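Carbonic anhydrase (Neosartorya fumigata, PDB 6LAC) probably catalyses the reversible hydration of carbon dioxide to hydrogencarbonate and a proton as a zinc-dependent carbonic anhydrase of the beta class. Local coordinates at residues A[32-37]-A[58-63]. The protein carries 1 engineered substitution. Sequence-based numbering, arbitrary orientation.
Sequences IGCSDS and LGNMMV. With ZN (zinc ion), chain C.
Cys34 and Asn60 meet at the zinc site of the beta-carbonic anhydrase fold, where the C-terminal end of parallel strand 29-34 faces the loop between strand 52-57 and helix 66-77. Packing is tightest here: the CA atoms of Cys34 and Asn60 lie 4.1 Å apart, and Asn60 CB rests 3.5 Å from Gly33 C. With CG tucked between the backbone N and carbonyl carbon (chi1 48°) and the amide turned about the next bond, Asn60 OD1 comes within 3.4 Å of Cys34 CB. No conventional hydrogen bond crosses between the segments; a CA-H...O contact runs from Asn60 CA to Gly33 O (3.5 Å, 141° at the hydrogen). Gly59 N approaches the zinc-binding Cys34 SG to 3.4 Å. The other end is looser and apolar, at partly exposed Met62, whose side chain folds back at its second and third torsions and crosses Ile32 at about a right angle, with CG 3.8 Å from Ile32 CD1. On the metal side, a type I turn from Cys34 to Ser37 brings Asp36 to the zinc, which His89 and Cys92 also bind. Asp36 OD1 lies 1.9 Å from the zinc, and Cys34 SG, itself a ligand, accepts a nearly straight hydrogen bond from Asp36 N (3.5 Å, 167°).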
loop_
_atom_site.group_PDB
_atom_site.type_symbol
_atom_site.label_atom_id
_atom_site.label_comp_id
_atom_site.label_asym_id
_atom_site.label_seq_id
_atom_site.Cartn_x
_atom_site.Cartn_y
_atom_site.Cartn_z
ATOM N N ILE A 32 -1.453 -5.070 6.287
ATOM C CA ILE A 32 -2.046 -3.721 6.146
ATOM C C ILE A 32 -1.207 -2.769 6.950
ATOM O O ILE A 32 -1.179 -2.869 8.171
ATOM C CB ILE A 32 -3.496 -3.697 6.562
ATOM C CG1 ILE A 32 -4.309 -4.663 5.704
ATOM C CG2 ILE A 32 -4.058 -2.288 6.508
ATOM C CD1 ILE A 32 -5.687 -4.988 6.246
ATOM N N GLY A 33 -0.482 -1.897 6.283
ATOM C CA GLY A 33 0.424 -0.933 6.892
ATOM C C GLY A 33 0.065 0.458 6.418
ATOM O O GLY A 33 -0.827 0.706 5.588
ATOM N N CYS A 34 0.786 1.424 6.960
ATOM C CA CYS A 34 0.567 2.871 6.688
ATOM C C CYS A 34 1.569 3.420 5.674
ATOM O O CYS A 34 2.770 3.123 5.693
ATOM C CB CYS A 34 0.671 3.677 7.961
ATOM S SG CYS A 34 0.368 5.450 7.696
ATOM N N SER A 35 1.035 4.236 4.775
ATOM C CA SER A 35 1.831 4.904 3.724
ATOM C C SER A 35 3.013 5.722 4.257
ATOM O O SER A 35 3.988 5.835 3.490
ATOM C CB SER A 35 0.937 5.766 2.923
ATOM O OG SER A 35 -0.071 4.995 2.264
ATOM N N ASP A 36 2.947 6.294 5.466
ATOM C CA ASP A 36 4.113 7.110 5.943
ATOM C C ASP A 36 4.980 6.311 6.897
ATOM O O ASP A 36 5.843 6.913 7.554
ATOM C CB ASP A 36 3.688 8.475 6.488
ATOM C CG ASP A 36 2.900 8.412 7.785
ATOM O OD1 ASP A 36 2.917 7.354 8.474
ATOM O OD2 ASP A 36 2.310 9.411 8.190
ATOM N N SER A 37 4.939 4.983 6.908
ATOM C CA SER A 37 5.765 4.203 7.860
ATOM C C SER A 37 7.227 4.612 7.639
ATOM O O SER A 37 7.955 4.791 8.612
ATOM C CB SER A 37 5.482 2.762 7.714
ATOM O OG SER A 37 6.226 1.996 8.640
ATOM N N LEU A 58 -3.513 5.025 3.830
ATOM C CA LEU A 58 -3.518 6.109 4.826
ATOM C C LEU A 58 -3.839 5.550 6.204
ATOM O O LEU A 58 -4.917 4.983 6.394
ATOM C CB LEU A 58 -4.561 7.151 4.456
ATOM C CG LEU A 58 -4.360 7.903 3.144
ATOM C CD1 LEU A 58 -5.582 8.752 2.839
ATOM C CD2 LEU A 58 -3.098 8.755 3.220
ATOM N N GLY A 59 -2.965 5.772 7.154
ATOM C CA GLY A 59 -3.239 5.422 8.559
ATOM C C GLY A 59 -3.364 3.933 8.810
ATOM O O GLY A 59 -3.862 3.579 9.887
ATOM N N ASN A 60 -2.931 3.068 7.918
ATOM C CA ASN A 60 -3.121 1.596 8.060
ATOM C C ASN A 60 -4.574 1.337 8.392
ATOM O O ASN A 60 -4.893 0.487 9.273
ATOM C CB ASN A 60 -2.148 0.925 9.033
ATOM C CG ASN A 60 -1.986 1.581 10.381
ATOM O OD1 ASN A 60 -1.110 2.437 10.551
ATOM N ND2 ASN A 60 -2.737 1.135 11.391
ATOM N N MET A 61 -5.486 2.002 7.705
ATOM C CA MET A 61 -6.932 1.845 7.872
ATOM C C MET A 61 -7.546 1.074 6.733
ATOM O O MET A 61 -7.008 1.025 5.633
ATOM C CB MET A 61 -7.633 3.207 7.980
ATOM C CG MET A 61 -7.148 4.048 9.140
ATOM S SD MET A 61 -8.242 5.468 9.243
ATOM C CE MET A 61 -7.290 6.435 10.399
ATOM N N MET A 62 -8.606 0.376 7.077
ATOM C CA MET A 62 -9.552 -0.175 6.086
ATOM C C MET A 62 -10.888 0.523 6.320
ATOM O O MET A 62 -11.461 0.499 7.434
ATOM C CB MET A 62 -9.695 -1.679 6.282
ATOM C CG MET A 62 -8.383 -2.383 6.121
ATOM S SD MET A 62 -7.909 -2.480 4.414
ATOM C CE MET A 62 -8.789 -4.021 4.079
ATOM N N VAL A 63 -11.375 1.175 5.294
ATOM C CA VAL A 63 -12.597 2.022 5.391
ATOM C C VAL A 63 -13.624 1.450 4.417
ATOM O O VAL A 63 -13.328 0.487 3.658
ATOM C CB VAL A 63 -12.234 3.491 5.103
ATOM C CG1 VAL A 63 -11.166 4.020 6.050
ATOM C CG2 VAL A 63 -11.830 3.701 3.662
HETATM ZN ZN ZN C . 1.574 6.313 9.390
#